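PDB 3DCD: galactose mutarotase related enzyme from Lactobacillus acidophilus, which probably binds a carbohydrate and may act as an aldose 1-epimerase-like isomerase, though its own substrate is unknown. Local coordinates for residues K156-V170 against R184-D197. Residues are numbered along the deposited sequence; the frame is centred on the assembly and turned at random.
Sequences KEDFYFDMHPSVTRV and RSLAPTDSLIALSD
Phe161 and Ile193 form an antiparallel hydrogen-bonded pair, Ile193 N reaching Phe161 O at 2.8 Å and Phe161 N returning to Ile193 O; Leu195 N extends the pairing to Phe159 O. A second antiparallel pairing, its register shifted by two residues, joins Arg169 to Ala187 through Ala187 N and Arg169 O (2.7 Å). Between them the type I turn 188-191 faces the loop after strand 159-164, and Thr189 OG1 donates to a lone pair of Val167 O (2.8 Å). A water links Met163 N to Thr189 O and Ser191 O. Ile193 CB covers one face of the Phe161 ring off centre, while Leu195 CD2 meets the ring edge. With CG set between the backbone N and the carbonyl carbon (chi1 59°), the Tyr160 ring turns one face to Leu192, whose CD2 sits over the ring centre, 4.1 Å from the centroid. NH1 and NH2 of Arg169 both donate to Pro165 O, the guanidinium sandwiched between Val167 CG2 and Met163 CE. Lys156 NZ bridges to Asp197 OD1 at 2.9 Å and also bonds Asp247 O; an alanine here would probably leave the Asp197 carboxylate without its charged mate. Strand 193-194 edges the large antiparallel sheet of the galactose mutarotase-like beta sandwich, beside 159-164, whereas 185-187 borders a small sheet beside 169-175; Tyr207 of strand 205-208 packs against Ala187, Thr189 and Ile193.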
# COMPACT_ATOMS: atom_id res chain seq x y z
N LYS A 156 13.67 13.66 10.57
CA LYS A 156 12.78 12.49 10.64
C LYS A 156 12.17 12.27 12.03
O LYS A 156 11.01 11.90 12.14
CB LYS A 156 13.51 11.22 10.19
CG LYS A 156 12.71 9.92 10.42
CD LYS A 156 13.47 8.67 9.93
CE LYS A 156 13.72 8.70 8.43
NZ LYS A 156 14.44 7.44 8.04
N GLU A 157 12.95 12.51 13.09
CA GLU A 157 12.45 12.26 14.46
C GLU A 157 11.47 13.32 14.97
O GLU A 157 10.96 13.23 16.10
CB GLU A 157 13.61 12.07 15.44
CG GLU A 157 14.46 10.86 15.09
CD GLU A 157 15.21 10.33 16.28
OE1 GLU A 157 14.56 9.86 17.23
OE2 GLU A 157 16.46 10.39 16.23
N ASP A 158 11.23 14.34 14.14
CA ASP A 158 10.16 15.31 14.43
C ASP A 158 8.82 14.84 13.89
O ASP A 158 7.81 15.50 14.14
CB ASP A 158 10.45 16.69 13.83
CG ASP A 158 11.73 17.31 14.35
OD1 ASP A 158 12.06 17.14 15.55
OD2 ASP A 158 12.38 18.01 13.54
N PHE A 159 8.82 13.72 13.15
CA PHE A 159 7.60 13.18 12.58
C PHE A 159 7.10 11.99 13.36
O PHE A 159 7.86 11.33 14.08
CB PHE A 159 7.80 12.80 11.10
CG PHE A 159 8.09 13.99 10.23
CD1 PHE A 159 9.40 14.49 10.14
CD2 PHE A 159 7.07 14.63 9.54
CE1 PHE A 159 9.68 15.61 9.36
CE2 PHE A 159 7.35 15.77 8.76
CZ PHE A 159 8.65 16.25 8.67
N TYR A 160 5.82 11.71 13.22
CA TYR A 160 5.23 10.59 13.93
C TYR A 160 4.00 10.14 13.19
O TYR A 160 3.48 10.87 12.34
CB TYR A 160 4.89 11.00 15.38
CG TYR A 160 3.91 12.15 15.51
CD1 TYR A 160 4.35 13.47 15.64
CD2 TYR A 160 2.52 11.92 15.54
CE1 TYR A 160 3.44 14.54 15.78
CE2 TYR A 160 1.60 12.98 15.68
CZ TYR A 160 2.06 14.28 15.79
OH TYR A 160 1.14 15.30 15.94
N PHE A 161 3.54 8.94 13.52
CA PHE A 161 2.21 8.50 13.09
C PHE A 161 1.31 8.26 14.28
O PHE A 161 1.76 7.94 15.39
CB PHE A 161 2.25 7.31 12.10
CG PHE A 161 2.73 6.00 12.70
CD1 PHE A 161 1.82 5.06 13.16
CD2 PHE A 161 4.09 5.71 12.77
CE1 PHE A 161 2.25 3.85 13.69
CE2 PHE A 161 4.54 4.51 13.31
CZ PHE A 161 3.61 3.58 13.78
N ASP A 162 0.03 8.48 14.04
CA ASP A 162 -0.99 8.41 15.05
C ASP A 162 -2.18 7.69 14.45
O ASP A 162 -2.66 8.05 13.38
CB ASP A 162 -1.39 9.82 15.48
CG ASP A 162 -2.01 9.86 16.84
OD1 ASP A 162 -1.91 8.85 17.58
OD2 ASP A 162 -2.60 10.89 17.19
N MSE A 163 -2.66 6.67 15.13
CA MSE A 163 -3.77 5.90 14.60
C MSE A 163 -5.07 6.23 15.32
O MSE A 163 -5.10 6.36 16.55
CB MSE A 163 -3.44 4.42 14.67
CG MSE A 163 -2.12 4.11 14.03
SE MSE A 163 -1.76 2.20 14.00
CE MSE A 163 -3.32 1.69 13.01
N HIS A 164 -6.13 6.39 14.54
CA HIS A 164 -7.46 6.60 15.10
C HIS A 164 -8.37 5.46 14.60
O HIS A 164 -8.22 5.03 13.47
CB HIS A 164 -7.98 7.97 14.68
CG HIS A 164 -7.09 9.11 15.10
ND1 HIS A 164 -6.05 9.57 14.32
CD2 HIS A 164 -7.06 9.85 16.24
CE1 HIS A 164 -5.43 10.55 14.94
NE2 HIS A 164 -6.03 10.75 16.11
N PRO A 165 -9.25 4.93 15.47
CA PRO A 165 -9.45 5.23 16.91
C PRO A 165 -8.18 4.95 17.70
O PRO A 165 -7.38 4.12 17.27
CB PRO A 165 -10.53 4.23 17.34
CG PRO A 165 -11.20 3.80 16.08
CD PRO A 165 -10.15 3.86 15.01
N SER A 166 -8.02 5.63 18.83
CA SER A 166 -6.81 5.50 19.65
C SER A 166 -6.98 4.32 20.57
O SER A 166 -7.41 4.46 21.73
CB SER A 166 -6.59 6.77 20.49
OG SER A 166 -6.19 7.86 19.67
N VAL A 167 -6.65 3.14 20.05
CA VAL A 167 -6.74 1.92 20.83
C VAL A 167 -5.49 1.12 20.61
O VAL A 167 -4.88 1.21 19.53
CB VAL A 167 -7.97 1.08 20.48
CG1 VAL A 167 -9.26 1.85 20.84
CG2 VAL A 167 -7.98 0.65 19.01
N THR A 168 -5.10 0.34 21.62
CA THR A 168 -3.98 -0.58 21.49
C THR A 168 -4.38 -1.69 20.51
O THR A 168 -5.51 -2.21 20.56
CB THR A 168 -3.58 -1.12 22.87
OG1 THR A 168 -3.03 -0.04 23.64
CG2 THR A 168 -2.49 -2.14 22.74
N ARG A 169 -3.46 -2.04 19.61
CA ARG A 169 -3.71 -3.01 18.57
C ARG A 169 -2.63 -4.07 18.55
O ARG A 169 -1.49 -3.83 18.98
CB ARG A 169 -3.75 -2.31 17.19
CG ARG A 169 -4.99 -1.45 16.92
CD ARG A 169 -4.73 -0.59 15.67
NE ARG A 169 -5.87 0.26 15.29
CZ ARG A 169 -6.09 1.50 15.73
NH1 ARG A 169 -5.29 2.06 16.64
NH2 ARG A 169 -7.14 2.18 15.27
N VAL A 170 -2.96 -5.25 18.01
CA VAL A 170 -1.99 -6.34 17.97
C VAL A 170 -0.99 -6.07 16.86
O VAL A 170 -1.40 -5.80 15.72
CB VAL A 170 -2.68 -7.70 17.73
CG1 VAL A 170 -1.65 -8.82 17.64
CG2 VAL A 170 -3.69 -7.99 18.85
N ARG A 184 3.07 -12.20 18.29
CA ARG A 184 2.05 -11.15 18.22
C ARG A 184 1.86 -10.60 19.63
O ARG A 184 1.89 -11.37 20.61
CB ARG A 184 0.73 -11.72 17.73
CG ARG A 184 0.64 -11.84 16.22
CD ARG A 184 -0.54 -12.71 15.82
NE ARG A 184 -1.85 -12.10 16.10
CZ ARG A 184 -2.73 -12.55 17.00
NH1 ARG A 184 -2.46 -13.62 17.75
NH2 ARG A 184 -3.89 -11.92 17.15
N SER A 185 1.70 -9.28 19.74
CA SER A 185 1.55 -8.65 21.05
C SER A 185 0.77 -7.37 20.89
O SER A 185 0.80 -6.77 19.81
CB SER A 185 2.92 -8.37 21.68
OG SER A 185 3.61 -7.36 20.95
N LEU A 186 0.08 -6.93 21.95
CA LEU A 186 -0.62 -5.64 21.92
C LEU A 186 0.40 -4.50 21.92
O LEU A 186 1.32 -4.48 22.76
CB LEU A 186 -1.58 -5.48 23.12
CG LEU A 186 -2.95 -6.17 22.96
CD1 LEU A 186 -3.71 -6.21 24.29
CD2 LEU A 186 -3.84 -5.50 21.91
N ALA A 187 0.22 -3.57 21.00
CA ALA A 187 1.19 -2.48 20.80
C ALA A 187 0.59 -1.11 21.18
O ALA A 187 -0.62 -0.93 21.09
CB ALA A 187 1.67 -2.46 19.34
N PRO A 188 1.45 -0.14 21.57
CA PRO A 188 0.93 1.15 22.08
C PRO A 188 0.44 2.10 20.97
O PRO A 188 0.91 3.25 20.88
CB PRO A 188 2.12 1.73 22.85
CG PRO A 188 3.35 1.14 22.14
CD PRO A 188 2.92 -0.20 21.58
N THR A 189 -0.53 1.63 20.18
CA THR A 189 -1.09 2.40 19.09
C THR A 189 -2.24 3.27 19.57
O THR A 189 -2.98 3.84 18.76
CB THR A 189 -1.56 1.51 17.93
OG1 THR A 189 -2.45 0.51 18.42
CG2 THR A 189 -0.37 0.83 17.26
N ASP A 190 -2.38 3.39 20.89
CA ASP A 190 -3.39 4.31 21.43
C ASP A 190 -2.83 5.71 21.64
O ASP A 190 -3.51 6.58 22.19
CB ASP A 190 -4.02 3.77 22.72
CG ASP A 190 -3.02 3.51 23.81
OD1 ASP A 190 -1.82 3.32 23.52
OD2 ASP A 190 -3.46 3.46 24.98
N SER A 191 -1.57 5.91 21.23
CA SER A 191 -0.99 7.25 21.14
C SER A 191 0.07 7.27 20.05
O SER A 191 0.34 6.24 19.44
CB SER A 191 -0.44 7.72 22.50
OG SER A 191 0.72 7.00 22.89
N LEU A 192 0.66 8.44 19.79
CA LEU A 192 1.57 8.60 18.66
C LEU A 192 2.82 7.73 18.79
O LEU A 192 3.27 7.41 19.90
CB LEU A 192 1.97 10.08 18.47
CG LEU A 192 2.96 10.70 19.48
CD1 LEU A 192 4.43 10.50 19.07
CD2 LEU A 192 2.65 12.17 19.61
N ILE A 193 3.37 7.35 17.64
CA ILE A 193 4.66 6.66 17.60
C ILE A 193 5.59 7.48 16.71
O ILE A 193 5.28 7.71 15.55
CB ILE A 193 4.48 5.23 17.04
CG1 ILE A 193 3.64 4.38 18.01
CG2 ILE A 193 5.84 4.57 16.74
CD1 ILE A 193 3.10 3.09 17.39
N ALA A 194 6.72 7.95 17.26
CA ALA A 194 7.66 8.79 16.48
C ALA A 194 8.48 7.98 15.50
O ALA A 194 8.78 6.80 15.74
CB ALA A 194 8.56 9.57 17.41
N LEU A 195 8.82 8.59 14.37
CA LEU A 195 9.64 7.92 13.37
C LEU A 195 11.11 8.09 13.72
O LEU A 195 11.50 9.02 14.44
CB LEU A 195 9.35 8.46 11.96
CG LEU A 195 7.92 8.33 11.44
CD1 LEU A 195 7.83 8.91 10.02
CD2 LEU A 195 7.49 6.86 11.44
N SER A 196 11.92 7.15 13.25
CA SER A 196 13.36 7.18 13.46
C SER A 196 13.98 6.17 12.51
O SER A 196 13.30 5.30 11.99
CB SER A 196 13.69 6.78 14.90
OG SER A 196 13.51 5.37 15.09
N ASP A 197 15.28 6.30 12.29
CA ASP A 197 16.03 5.35 11.47
C ASP A 197 15.92 3.91 12.03
O ASP A 197 15.75 2.96 11.25
CB ASP A 197 17.50 5.79 11.39
CG ASP A 197 17.72 6.97 10.43
OD1 ASP A 197 16.86 7.24 9.55
OD2 ASP A 197 18.77 7.63 10.56
O HOH W 1 13.12 5.10 9.10
O HOH W 2 12.10 9.28 17.12
O HOH W 3 16.53 8.62 13.35
O HOH W 4 -0.94 5.37 17.08